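Local coordinates for Lys-gingipain W83 (PDB 3KM5), which is a secreted cysteine protease that cleaves lysyl bonds and carries haemolytic adhesin domains, of which this chain is one, the K2 cleaved adhesin domain, at residues W21-D27 against P65-S71; G32-S38 against S50-F56; K72-A77 against T153-A157; Y83-N87 against Y168-D172; G124-G128 against D165-I169. One frame throughout, in Å; residues are numbered along the deposited sequence. Where two conformers were deposited one is given.

All five contacts fall within one cleaved adhesin domain, a beta jelly roll of two antiparallel sheets. Interaction 1 pairs the edge strand of one sheet with its neighbour; interactions 2 and 4, their centres about 9 Å apart, build the other and meet where strands 51-56 and 168-177 pair, beside a shared calcium ion. Interactions 1 and 2 touch across the sheets, and interaction 2 lies, in sequence, between the two halves of interaction 1. Interactions 3 and 5 involve loops on opposite sides of the centre, about 30 Å apart between centres. Both end late in the chain, as does interaction 4, so the last two strands pair with or lie against segments from earlier in the chain.

Interaction 1 (W21-D27 against P65-S71); sequences WTTIDAD and PDNYLIS. With CA (calcium ion), chain C.
D25, D27 and N67 share a calcium ion where edge strand 22-25 runs out beside the beginning of its antiparallel neighbour, 66-70, in one sheet of the beta jelly roll. D25 OD1 binds the metal at 2.3 Å and N67 OD1 at 2.4 Å, whereas D27 uses both oxygens, OD2 the longer at 2.8 Å. D29, Q31 and a water complete the site, and S55 holds the N67 amide through ND2. D27 OD1 has a second task, accepting D66 N at 2.8 Å from above the carboxylate plane; a chi1 of 55°, with CG between the backbone N and the carbonyl carbon, brings it there. Beyond the metal, T22 with I70 and I24 with Y68 exchange paired backbone bonds, while A26 N reaches D66 O weakly. A water links T22 OG1 to S71 O at the far end. On the face carrying I24, Y68 and I70, I24 CD1 meets I70 CD1 at 3.6 Å, and A26 CB lies at the edge of the Y68 ring. The W21 indole, its NE1 bonded to E7, takes S71 CA over one face in a CH-pi contact; L69 CG touches W21 CE3 at 3.5 Å.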
# COMPACT_ATOMS: atom_id res chain seq x y z
N TRP A 21 -1.51 6.85 -10.46
CA TRP A 21 -1.06 5.46 -10.33
C TRP A 21 -2.02 4.62 -11.13
O TRP A 21 -3.16 5.04 -11.41
CB TRP A 21 -1.08 4.99 -8.86
CG TRP A 21 -0.09 5.70 -7.99
CD1 TRP A 21 -0.10 7.03 -7.65
CD2 TRP A 21 1.14 5.17 -7.45
NE1 TRP A 21 1.00 7.33 -6.89
CE2 TRP A 21 1.77 6.21 -6.74
CE3 TRP A 21 1.73 3.91 -7.46
CZ2 TRP A 21 2.97 6.04 -6.09
CZ3 TRP A 21 2.93 3.72 -6.78
CH2 TRP A 21 3.55 4.78 -6.10
N THR A 22 -1.59 3.43 -11.51
CA THR A 22 -2.53 2.45 -12.02
C THR A 22 -2.58 1.26 -11.08
O THR A 22 -1.71 1.13 -10.23
CB THR A 22 -2.20 2.02 -13.46
OG1 THR A 22 -0.86 1.57 -13.53
CG2 THR A 22 -2.39 3.20 -14.47
N THR A 23 -3.57 0.41 -11.23
CA THR A 23 -3.73 -0.72 -10.36
C THR A 23 -4.10 -1.95 -11.19
O THR A 23 -4.64 -1.85 -12.30
CB THR A 23 -4.83 -0.52 -9.32
OG1 THR A 23 -6.10 -0.41 -9.97
CG2 THR A 23 -4.61 0.73 -8.46
N ILE A 24 -3.76 -3.09 -10.62
CA ILE A 24 -4.18 -4.41 -11.11
C ILE A 24 -4.83 -5.20 -9.97
O ILE A 24 -4.23 -5.37 -8.88
CB ILE A 24 -3.02 -5.24 -11.71
CG1 ILE A 24 -2.24 -4.44 -12.76
CG2 ILE A 24 -3.57 -6.54 -12.35
CD1 ILE A 24 -0.97 -5.16 -13.24
N ASP A 25 -6.05 -5.66 -10.20
CA ASP A 25 -6.71 -6.63 -9.32
C ASP A 25 -6.39 -8.03 -9.84
O ASP A 25 -7.23 -8.62 -10.51
CB ASP A 25 -8.21 -6.38 -9.36
CG ASP A 25 -9.03 -7.43 -8.65
OD1 ASP A 25 -8.51 -8.05 -7.69
OD2 ASP A 25 -10.18 -7.65 -9.05
N ALA A 26 -5.17 -8.53 -9.66
CA ALA A 26 -4.75 -9.73 -10.35
C ALA A 26 -5.47 -10.98 -9.86
O ALA A 26 -5.68 -11.89 -10.66
CB ALA A 26 -3.23 -9.87 -10.25
N ASP A 27 -5.88 -11.03 -8.59
CA ASP A 27 -6.63 -12.21 -8.12
C ASP A 27 -8.06 -12.21 -8.66
O ASP A 27 -8.70 -13.27 -8.69
CB ASP A 27 -6.67 -12.25 -6.61
CG ASP A 27 -7.22 -10.98 -6.03
OD1 ASP A 27 -6.52 -9.94 -6.07
OD2 ASP A 27 -8.37 -10.98 -5.62
N PRO A 65 -5.76 -11.48 -1.47
CA PRO A 65 -5.37 -10.51 -2.48
C PRO A 65 -4.17 -10.86 -3.35
O PRO A 65 -3.28 -11.61 -2.95
CB PRO A 65 -5.01 -9.28 -1.63
CG PRO A 65 -4.60 -9.86 -0.31
CD PRO A 65 -5.58 -10.95 -0.12
N ASP A 66 -4.17 -10.30 -4.54
CA ASP A 66 -2.98 -10.15 -5.37
C ASP A 66 -3.15 -8.84 -6.14
O ASP A 66 -3.56 -8.82 -7.31
CB ASP A 66 -2.76 -11.37 -6.27
CG ASP A 66 -1.42 -11.31 -7.01
OD1 ASP A 66 -0.66 -10.37 -6.77
OD2 ASP A 66 -1.15 -12.15 -7.91
N ASN A 67 -2.90 -7.76 -5.41
CA ASN A 67 -3.24 -6.43 -5.86
C ASN A 67 -1.97 -5.63 -6.12
O ASN A 67 -1.09 -5.52 -5.25
CB ASN A 67 -4.05 -5.68 -4.79
CG ASN A 67 -5.32 -6.38 -4.39
OD1 ASN A 67 -5.93 -7.07 -5.19
ND2 ASN A 67 -5.78 -6.11 -3.17
N TYR A 68 -1.85 -5.07 -7.33
CA TYR A 68 -0.70 -4.22 -7.71
C TYR A 68 -1.06 -2.75 -7.74
O TYR A 68 -2.06 -2.35 -8.32
CB TYR A 68 -0.19 -4.61 -9.11
CG TYR A 68 0.42 -5.99 -9.30
CD1 TYR A 68 1.78 -6.14 -9.63
CD2 TYR A 68 -0.36 -7.09 -9.28
CE1 TYR A 68 2.33 -7.37 -9.87
CE2 TYR A 68 0.19 -8.36 -9.53
CZ TYR A 68 1.52 -8.46 -9.82
OH TYR A 68 2.03 -9.74 -10.07
N LEU A 69 -0.18 -1.98 -7.17
CA LEU A 69 -0.23 -0.51 -7.21
C LEU A 69 1.03 -0.07 -7.97
O LEU A 69 2.14 -0.29 -7.49
CB LEU A 69 -0.24 0.05 -5.80
CG LEU A 69 -0.13 1.58 -5.68
CD1 LEU A 69 -1.36 2.21 -6.22
CD2 LEU A 69 0.01 1.94 -4.24
N ILE A 70 0.85 0.56 -9.13
CA ILE A 70 1.92 0.84 -10.08
C ILE A 70 2.12 2.33 -10.32
O ILE A 70 1.19 3.08 -10.65
CB ILE A 70 1.64 0.12 -11.43
CG1 ILE A 70 1.45 -1.37 -11.19
CG2 ILE A 70 2.76 0.33 -12.46
CD1 ILE A 70 0.91 -2.19 -12.41
N SER A 71 3.36 2.78 -10.13
CA SER A 71 3.70 4.19 -10.28
C SER A 71 3.60 4.64 -11.73
O SER A 71 3.51 3.87 -12.66
CB SER A 71 5.12 4.46 -9.80
OG SER A 71 6.10 3.88 -10.67
CA CA C . -8.07 -8.18 -5.45
O HOH W 1 1.12 3.59 -14.06
O HOH W 2 -8.07 -8.76 -3.08

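Interaction 2 (G32-S38 against S50-F56); sequences GWLCLSS and SNVVSSF. With CA (calcium ion), chain D; NO3 (nitrate ion), chain F.
W33 spreads its indole over S55, whose CB stands 3.6 Å from the centroid of the six-membered ring and only 10° off its normal, a CH-pi contact over the face. The indole NE1 donates to N67 O in the opposing sheet, which fixes the ring's rotation. Next along, S54 grips L34 O twice, through its N at 2.8 Å and its OG at 3.0 Å, the two donors arriving from opposite faces of the carbonyl plane. The OG can do this because chi1 of 68° folds it back over its own main chain. L36 packs on this hydroxyl group, its CD1 tightly placed 3.4 Å from S54 CB, and reaches the edge of the F56 ring. L36 and V52 exchange backbone bonds, and S38 N closes the pairing with a straight bond to S50 O at 2.8 Å. One water bridges G32 O and S54 OG; another joins G32 O to F56 N. C35 SG rests 3.7 Å from N51 ND2, which is itself bonded to F9 O. N51 O binds a calcium ion at 2.4 Å, so this strongly twisted antiparallel hairpin of the jelly roll also supplies a main-chain ligand to a calcium site.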
# COMPACT_ATOMS: atom_id res chain seq x y z
N GLY A 32 -9.15 -3.91 -4.49
CA GLY A 32 -7.78 -3.62 -4.77
C GLY A 32 -7.33 -2.41 -3.99
O GLY A 32 -7.87 -2.12 -2.91
N TRP A 33 -6.30 -1.74 -4.51
CA TRP A 33 -5.75 -0.56 -3.85
C TRP A 33 -6.66 0.66 -4.00
O TRP A 33 -7.07 0.99 -5.12
CB TRP A 33 -4.40 -0.22 -4.46
CG TRP A 33 -3.28 -1.17 -4.11
CD1 TRP A 33 -2.83 -2.19 -4.87
CD2 TRP A 33 -2.45 -1.16 -2.93
NE1 TRP A 33 -1.78 -2.81 -4.27
CE2 TRP A 33 -1.53 -2.22 -3.06
CE3 TRP A 33 -2.43 -0.40 -1.77
CZ2 TRP A 33 -0.54 -2.46 -2.10
CZ3 TRP A 33 -1.47 -0.66 -0.81
CH2 TRP A 33 -0.55 -1.70 -0.97
N LEU A 34 -6.97 1.31 -2.88
CA LEU A 34 -7.83 2.49 -2.86
C LEU A 34 -7.23 3.54 -1.95
O LEU A 34 -6.69 3.22 -0.89
CB LEU A 34 -9.22 2.17 -2.29
CG LEU A 34 -10.17 1.25 -3.08
CD1 LEU A 34 -11.41 1.04 -2.23
CD2 LEU A 34 -10.56 1.87 -4.41
N CYS A 35 -7.41 4.80 -2.30
CA CYS A 35 -7.12 5.90 -1.40
C CYS A 35 -8.17 5.93 -0.31
O CYS A 35 -9.34 5.71 -0.57
CB CYS A 35 -7.17 7.20 -2.18
SG CYS A 35 -7.11 8.74 -1.19
N LEU A 36 -7.72 6.12 0.93
CA LEU A 36 -8.60 6.34 2.09
C LEU A 36 -8.25 7.67 2.74
O LEU A 36 -7.07 8.04 2.81
CB LEU A 36 -8.41 5.27 3.15
CG LEU A 36 -8.57 3.82 2.71
CD1 LEU A 36 -8.29 2.89 3.90
CD2 LEU A 36 -9.93 3.54 2.04
N SER A 37 -9.28 8.38 3.22
CA SER A 37 -9.10 9.60 3.99
C SER A 37 -9.54 9.46 5.44
O SER A 37 -10.60 8.90 5.72
CB SER A 37 -9.90 10.74 3.38
OG SER A 37 -9.79 11.89 4.21
N SER A 38 -8.72 9.97 6.35
CA SER A 38 -9.06 10.02 7.77
C SER A 38 -10.29 10.89 8.06
O SER A 38 -10.89 10.77 9.12
CB SER A 38 -7.87 10.55 8.59
OG SER A 38 -7.56 11.87 8.16
N SER A 50 -4.16 13.79 5.46
CA SER A 50 -5.35 12.99 5.76
C SER A 50 -5.43 11.69 5.00
O SER A 50 -6.19 10.79 5.39
CB SER A 50 -6.64 13.79 5.54
OG SER A 50 -6.87 14.05 4.16
N ASN A 51 -4.65 11.55 3.93
CA ASN A 51 -4.83 10.43 2.99
C ASN A 51 -3.72 9.38 2.97
O ASN A 51 -2.55 9.67 3.11
CB ASN A 51 -4.99 10.98 1.57
CG ASN A 51 -6.33 11.74 1.36
OD1 ASN A 51 -7.10 11.90 2.29
ND2 ASN A 51 -6.59 12.15 0.15
N VAL A 52 -4.15 8.16 2.76
CA VAL A 52 -3.21 7.03 2.49
C VAL A 52 -3.70 6.25 1.28
O VAL A 52 -4.75 6.54 0.75
CB VAL A 52 -3.17 6.07 3.72
CG1 VAL A 52 -2.80 6.88 4.99
CG2 VAL A 52 -4.51 5.36 3.85
N VAL A 53 -2.95 5.23 0.87
CA VAL A 53 -3.49 4.20 -0.03
C VAL A 53 -3.57 2.86 0.76
O VAL A 53 -2.76 2.64 1.68
CB VAL A 53 -2.68 4.09 -1.33
CG1 VAL A 53 -1.32 3.40 -1.09
CG2 VAL A 53 -3.49 3.44 -2.47
N SER A 54 -4.52 2.00 0.41
CA SER A 54 -4.85 0.82 1.24
C SER A 54 -5.14 -0.36 0.36
O SER A 54 -5.64 -0.21 -0.75
CB SER A 54 -6.10 1.12 2.08
OG SER A 54 -7.25 1.22 1.24
N SER A 55 -4.86 -1.54 0.89
CA SER A 55 -5.29 -2.81 0.32
C SER A 55 -5.61 -3.78 1.48
O SER A 55 -4.91 -3.83 2.47
CB SER A 55 -4.20 -3.37 -0.61
OG SER A 55 -4.59 -4.64 -1.14
N PHE A 56 -6.70 -4.49 1.35
CA PHE A 56 -7.23 -5.32 2.43
C PHE A 56 -7.06 -6.83 2.19
O PHE A 56 -7.24 -7.35 1.08
CB PHE A 56 -8.72 -4.98 2.65
CG PHE A 56 -8.93 -3.62 3.21
CD1 PHE A 56 -9.07 -3.43 4.56
CD2 PHE A 56 -8.89 -2.50 2.39
CE1 PHE A 56 -9.25 -2.18 5.08
CE2 PHE A 56 -9.06 -1.24 2.90
CZ PHE A 56 -9.22 -1.06 4.26
CA CA D . -0.74 11.21 3.17
N NO3 F . -11.68 -1.81 -4.43
O1 NO3 F . -10.74 -1.69 -5.45
O2 NO3 F . -11.29 -2.24 -3.18
O3 NO3 F . -13.05 -1.51 -4.64
O HOH W 3 -8.61 -3.98 -1.01
O HOH W 4 -8.70 -0.65 -0.54
O HOH W 5 1.26 12.44 3.28

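Interaction 3 (K72-A77 against T153-A157); sequences KDVTGA and TKYVA
V74 and K154 make the direct hydrogen bond of this contact, V74 N to K154 O at 2.8 Å and almost straight (170°). A water adds a second polar link, accepting from G76 N and donating to both A77 O and T153 O. The loop that offers these groups is shaped by its own bonds. D73 OD1 accepts T75 N, an Asx turn, and T75 OG1 as well, each at 2.8 Å, and a type II turn from V74 to A77 follows. T75 CA also makes a C-H...O contact with T153 O.

Charge plays a looser part. D73 OD2 and K154 NZ stay 4.7 Å apart, and NZ bonds to T102 O instead. The lysine's methylenes do the touching: the extended chain carries K154 CE to 3.5 Å from D73 OD2, and K154 CG lies 3.6 Å from T75 OG1.

In the apolar contact, V74 CG2 meets V156 CG2 at 4.1 Å, the side chains crossing at about a right angle. The Y155 ring adds van der Waals contact, CE1 lying beside D73 N, while K154 CG, from the same segment, sits over one face of that ring, toward its rim. K154 and Y155 both face S100 of strand 95-100, a classic beta bulge, and V156 bonds to S71. The loop 72-77 thus leaves one sheet at strand 66-70, packs against the entry to strand 155-161, and passes into strand 79-86 of the other sheet.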
# COMPACT_ATOMS: atom_id res chain seq x y z
N LYS A 72 3.67 5.96 -11.90
CA LYS A 72 3.96 6.59 -13.17
C LYS A 72 5.40 6.25 -13.56
O LYS A 72 6.18 5.69 -12.76
CB LYS A 72 3.77 8.12 -13.04
CG LYS A 72 4.81 8.81 -12.18
CD LYS A 72 4.46 10.31 -12.00
CE LYS A 72 5.47 11.05 -11.14
NZ LYS A 72 5.16 12.51 -11.03
N ASP A 73 5.77 6.60 -14.79
CA ASP A 73 7.15 6.47 -15.25
C ASP A 73 8.08 7.30 -14.35
O ASP A 73 7.92 8.53 -14.23
CB ASP A 73 7.23 6.91 -16.72
CG ASP A 73 8.59 6.74 -17.32
OD1 ASP A 73 9.61 6.77 -16.61
OD2 ASP A 73 8.65 6.57 -18.56
N VAL A 74 8.95 6.60 -13.64
CA VAL A 74 9.96 7.18 -12.76
C VAL A 74 11.38 6.86 -13.22
O VAL A 74 12.32 6.78 -12.39
CB VAL A 74 9.73 6.80 -11.25
CG1 VAL A 74 8.43 7.41 -10.73
CG2 VAL A 74 9.75 5.28 -11.01
N THR A 75 11.56 6.72 -14.54
CA THR A 75 12.90 6.45 -15.07
C THR A 75 13.90 7.41 -14.46
O THR A 75 13.70 8.63 -14.49
CB THR A 75 12.92 6.56 -16.60
OG1 THR A 75 12.08 5.55 -17.17
CG2 THR A 75 14.36 6.37 -17.12
N GLY A 76 14.98 6.88 -13.92
CA GLY A 76 15.96 7.69 -13.18
C GLY A 76 15.96 7.48 -11.67
O GLY A 76 16.93 7.82 -10.98
N ALA A 77 14.89 6.88 -11.16
CA ALA A 77 14.78 6.62 -9.74
C ALA A 77 15.82 5.59 -9.33
O ALA A 77 15.99 4.59 -10.02
CB ALA A 77 13.37 6.11 -9.42
N THR A 153 15.15 0.87 -13.77
CA THR A 153 13.78 0.89 -13.22
C THR A 153 12.99 2.01 -13.90
O THR A 153 13.40 3.17 -13.91
CB THR A 153 13.81 1.10 -11.72
OG1 THR A 153 14.36 -0.05 -11.07
CG2 THR A 153 12.38 1.38 -11.17
N LYS A 154 11.81 1.66 -14.42
CA LYS A 154 10.89 2.59 -15.04
C LYS A 154 9.58 2.74 -14.24
O LYS A 154 9.03 3.82 -14.12
CB LYS A 154 10.59 2.12 -16.46
CG LYS A 154 9.59 2.95 -17.24
CD LYS A 154 9.64 2.53 -18.72
CE LYS A 154 8.64 3.24 -19.59
NZ LYS A 154 8.48 2.47 -20.86
N TYR A 155 9.07 1.62 -13.73
CA TYR A 155 7.88 1.61 -12.89
C TYR A 155 8.18 0.86 -11.63
O TYR A 155 8.89 -0.15 -11.65
CB TYR A 155 6.68 0.96 -13.60
CG TYR A 155 6.30 1.58 -14.93
CD1 TYR A 155 5.53 2.75 -14.99
CD2 TYR A 155 6.69 1.01 -16.13
CE1 TYR A 155 5.16 3.31 -16.19
CE2 TYR A 155 6.32 1.58 -17.36
CZ TYR A 155 5.57 2.73 -17.37
OH TYR A 155 5.22 3.24 -18.62
N VAL A 156 7.61 1.35 -10.53
CA VAL A 156 7.71 0.71 -9.24
C VAL A 156 6.29 0.27 -8.85
O VAL A 156 5.35 1.05 -8.95
CB VAL A 156 8.30 1.67 -8.20
CG1 VAL A 156 8.23 1.05 -6.78
CG2 VAL A 156 9.75 2.04 -8.56
N ALA A 157 6.15 -0.97 -8.42
CA ALA A 157 4.87 -1.50 -7.98
C ALA A 157 4.95 -1.97 -6.55
O ALA A 157 5.98 -2.48 -6.11
CB ALA A 157 4.47 -2.70 -8.87
O HOH W 6 15.67 4.21 -12.88

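Interaction 4 (Y83-N87 against Y168-D172); sequences YYAVN and YILLD. With CA (calcium ion), chain D.
A calcium site and a core strand pair of the jelly roll coincide where Y83 meets D172. The carboxylate of D172 chelates the ion, OD1 at 2.5 Å and OD2 at 2.6 Å, while its backbone pairs with Y83: D172 N donates to Y83 O at 3.0 Å, and the return bond, Y83 N to D172 O, is longer at 3.2 Å. The ligand is thereby held by the sheet itself; T8, E10, G48 and N51 supply the other protein ligands. A85 and L170 exchange the next two bonds, L170 N to A85 O being the straightest, at 170°. Farther on, a water accepts from both N87 N and Y168 N. The Y168 ring folds over the other strand, with CE1 3.5 Å from V86 C and N87 CB against CE2. With chi1 at 55°, the ring lies back over its own main chain, and S140 holds its hydroxyl. Across the opposite face of the sheet, L171 CD2 packs on Y84 CB at 3.7 Å. Strand 168-177 is flanked on its other side by strand 51-56, and strand 79-86 by strand 143-148; I169 and L171 reach across to strand 155-161 of the second sheet.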
# COMPACT_ATOMS: atom_id res chain seq x y z
N TYR A 83 6.49 4.67 3.98
CA TYR A 83 5.99 4.24 5.27
C TYR A 83 4.77 3.36 5.07
O TYR A 83 3.92 3.66 4.25
CB TYR A 83 5.64 5.45 6.17
CG TYR A 83 6.79 6.40 6.36
CD1 TYR A 83 7.62 6.35 7.46
CD2 TYR A 83 7.05 7.38 5.39
CE1 TYR A 83 8.72 7.26 7.59
CE2 TYR A 83 8.11 8.24 5.50
CZ TYR A 83 8.93 8.20 6.60
OH TYR A 83 10.01 9.08 6.69
N TYR A 84 4.71 2.25 5.82
CA TYR A 84 3.55 1.39 5.82
C TYR A 84 3.00 1.23 7.22
O TYR A 84 3.68 1.43 8.22
CB TYR A 84 3.87 0.04 5.19
CG TYR A 84 4.63 -0.96 6.04
CD1 TYR A 84 3.97 -1.76 6.97
CD2 TYR A 84 5.99 -1.09 5.92
CE1 TYR A 84 4.66 -2.67 7.73
CE2 TYR A 84 6.68 -2.04 6.65
CZ TYR A 84 6.02 -2.79 7.57
OH TYR A 84 6.73 -3.73 8.30
N ALA A 85 1.75 0.82 7.26
CA ALA A 85 1.09 0.52 8.53
C ALA A 85 0.19 -0.71 8.33
O ALA A 85 -0.39 -0.90 7.30
CB ALA A 85 0.29 1.74 9.03
N VAL A 86 0.10 -1.52 9.37
CA VAL A 86 -0.80 -2.68 9.36
C VAL A 86 -1.60 -2.65 10.67
O VAL A 86 -1.34 -1.83 11.53
CB VAL A 86 -0.06 -4.03 9.22
CG1 VAL A 86 0.68 -4.11 7.89
CG2 VAL A 86 0.93 -4.25 10.36
N ASN A 87 -2.58 -3.52 10.76
CA ASN A 87 -3.30 -3.72 12.04
C ASN A 87 -2.43 -4.62 12.88
O ASN A 87 -2.22 -5.79 12.53
CB ASN A 87 -4.65 -4.38 11.76
CG ASN A 87 -5.45 -4.62 13.00
OD1 ASN A 87 -4.92 -4.68 14.11
ND2 ASN A 87 -6.75 -4.71 12.82
N TYR A 168 -5.17 -5.24 6.76
CA TYR A 168 -4.86 -4.25 5.70
C TYR A 168 -3.37 -3.99 5.73
O TYR A 168 -2.66 -4.25 6.71
CB TYR A 168 -5.63 -2.91 5.87
CG TYR A 168 -5.42 -2.26 7.19
CD1 TYR A 168 -4.25 -1.60 7.47
CD2 TYR A 168 -6.38 -2.34 8.21
CE1 TYR A 168 -4.01 -1.03 8.64
CE2 TYR A 168 -6.14 -1.74 9.44
CZ TYR A 168 -4.95 -1.09 9.66
OH TYR A 168 -4.64 -0.51 10.87
N ILE A 169 -2.90 -3.47 4.58
CA ILE A 169 -1.66 -2.70 4.52
C ILE A 169 -1.97 -1.31 3.99
O ILE A 169 -2.71 -1.14 3.01
CB ILE A 169 -0.58 -3.41 3.72
CG1 ILE A 169 0.69 -2.59 3.69
CG2 ILE A 169 -1.01 -3.75 2.29
CD1 ILE A 169 1.94 -3.37 3.37
N LEU A 170 -1.45 -0.29 4.68
CA LEU A 170 -1.55 1.09 4.22
C LEU A 170 -0.16 1.56 3.78
O LEU A 170 0.84 1.17 4.43
CB LEU A 170 -2.01 2.01 5.34
CG LEU A 170 -3.22 1.55 6.12
CD1 LEU A 170 -3.56 2.53 7.26
CD2 LEU A 170 -4.40 1.34 5.21
N LEU A 171 -0.08 2.47 2.80
CA LEU A 171 1.16 3.12 2.41
C LEU A 171 0.95 4.61 2.40
O LEU A 171 -0.14 5.08 2.09
CB LEU A 171 1.68 2.70 1.02
CG LEU A 171 1.80 1.21 0.80
CD1 LEU A 171 2.02 0.88 -0.67
CD2 LEU A 171 2.97 0.65 1.61
N ASP A 172 2.00 5.35 2.71
CA ASP A 172 1.95 6.81 2.60
C ASP A 172 3.37 7.34 2.42
O ASP A 172 4.34 6.68 2.71
CB ASP A 172 1.27 7.36 3.85
CG ASP A 172 0.71 8.78 3.68
OD1 ASP A 172 0.72 9.30 2.55
OD2 ASP A 172 0.19 9.30 4.69
CA CA D . -0.74 11.21 3.17
O HOH W 7 -3.17 -5.84 9.10
O HOH W 5 1.26 12.44 3.28

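Interaction 5 (G124-G128 against D165-I169)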
# COMPACT_ATOMS: atom_id res chain seq x y z
N GLY A 124 -7.92 -8.65 18.55
CA GLY A 124 -8.62 -7.37 18.66
C GLY A 124 -9.64 -7.19 17.55
O GLY A 124 -10.10 -8.17 16.94
N ALA A 125 -9.98 -5.94 17.27
CA ALA A 125 -10.95 -5.60 16.22
C ALA A 125 -10.25 -5.55 14.86
O ALA A 125 -9.04 -5.30 14.79
CB ALA A 125 -11.59 -4.24 16.52
N ARG A 126 -11.02 -5.79 13.80
CA ARG A 126 -10.58 -5.57 12.42
C ARG A 126 -11.41 -4.44 11.84
O ARG A 126 -12.52 -4.18 12.30
CB ARG A 126 -10.70 -6.83 11.56
CG ARG A 126 -9.75 -7.91 11.91
CD ARG A 126 -9.97 -9.08 10.99
NE ARG A 126 -9.28 -10.26 11.48
CZ ARG A 126 -9.05 -11.35 10.75
NH1 ARG A 126 -9.45 -11.42 9.50
NH2 ARG A 126 -8.43 -12.38 11.29
N PHE A 127 -10.84 -3.78 10.85
CA PHE A 127 -11.33 -2.50 10.37
C PHE A 127 -11.50 -2.57 8.88
O PHE A 127 -10.69 -3.19 8.19
CB PHE A 127 -10.40 -1.38 10.79
CG PHE A 127 -10.30 -1.23 12.29
CD1 PHE A 127 -11.20 -0.44 12.98
CD2 PHE A 127 -9.35 -1.93 13.01
CE1 PHE A 127 -11.14 -0.33 14.35
CE2 PHE A 127 -9.28 -1.81 14.41
CZ PHE A 127 -10.17 -1.01 15.07
N GLY A 128 -12.55 -1.93 8.39
CA GLY A 128 -12.88 -1.97 6.98
C GLY A 128 -13.58 -0.72 6.52
O GLY A 128 -13.65 0.29 7.24
N ASP A 165 -6.87 -12.97 5.16
CA ASP A 165 -7.64 -12.87 6.41
C ASP A 165 -6.81 -12.32 7.56
O ASP A 165 -6.88 -12.79 8.70
CB ASP A 165 -8.22 -14.26 6.77
CG ASP A 165 -9.43 -14.19 7.69
OD1 ASP A 165 -10.09 -13.14 7.80
OD2 ASP A 165 -9.74 -15.24 8.28
N LEU A 166 -6.01 -11.29 7.27
CA LEU A 166 -5.34 -10.53 8.33
C LEU A 166 -6.16 -9.24 8.44
O LEU A 166 -7.31 -9.28 8.91
CB LEU A 166 -3.83 -10.36 8.05
CG LEU A 166 -2.86 -11.54 8.39
CD1 LEU A 166 -2.97 -11.92 9.87
CD2 LEU A 166 -3.05 -12.77 7.57
N ASN A 167 -5.65 -8.10 7.95
CA ASN A 167 -6.55 -6.94 7.83
C ASN A 167 -6.22 -6.04 6.64
O ASN A 167 -6.93 -6.10 5.65
CB ASN A 167 -6.67 -6.20 9.18
CG ASN A 167 -7.89 -5.27 9.29
OD1 ASN A 167 -8.07 -4.62 10.35
ND2 ASN A 167 -8.73 -5.19 8.26
N TYR A 168 -5.17 -5.24 6.76
CA TYR A 168 -4.86 -4.25 5.70
C TYR A 168 -3.37 -3.99 5.73
O TYR A 168 -2.66 -4.25 6.71
CB TYR A 168 -5.63 -2.91 5.87
CG TYR A 168 -5.42 -2.26 7.19
CD1 TYR A 168 -4.25 -1.60 7.47
CD2 TYR A 168 -6.38 -2.34 8.21
CE1 TYR A 168 -4.01 -1.03 8.64
CE2 TYR A 168 -6.14 -1.74 9.44
CZ TYR A 168 -4.95 -1.09 9.66
OH TYR A 168 -4.64 -0.51 10.87
N ILE A 169 -2.90 -3.47 4.58
CA ILE A 169 -1.66 -2.70 4.52
C ILE A 169 -1.97 -1.31 3.99
O ILE A 169 -2.71 -1.14 3.01
CB ILE A 169 -0.58 -3.41 3.72
CG1 ILE A 169 0.69 -2.59 3.69
CG2 ILE A 169 -1.01 -3.75 2.29
CD1 ILE A 169 1.94 -3.37 3.37
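N167 holds the backbone of F127 with both ends of its amide. Its ND2 donates to F127 O at 2.8 Å, lying in the carbonyl plane on a lone pair, and OD1 accepts F127 N at 2.9 Å. The amide, inclined 17° to the F127 ring, puts OD1 at that ring's edge. Extended from CG to NE, R126 slides past N167 in the opposite direction and ends in a salt bridge with D165: NH1 to OD1, modelled at 2.5 Å, a short value to be read with caution. The carboxylate is met from above its plane, and the two flat groups stand 67° apart. L166 O sits over one face of the guanidinium, 3.3 Å from R126 CZ, with angles at NE and NH1 too poor for hydrogen bonds. Farther out, W58 and F90 make cation-pi contacts with R126, and N87 ND2 gives N167 OD1 a second donor while also bonding A125 O. P138, part of an experimentally mapped cleavage site, touches F127 and Y168. Because OD1 accepts from two N-H groups and ND2 donates to a carbonyl, the amide's orientation is defined; N167, just before strand 168-177, thus pairs with main-chain groups of an irregular loop much as another peptide would.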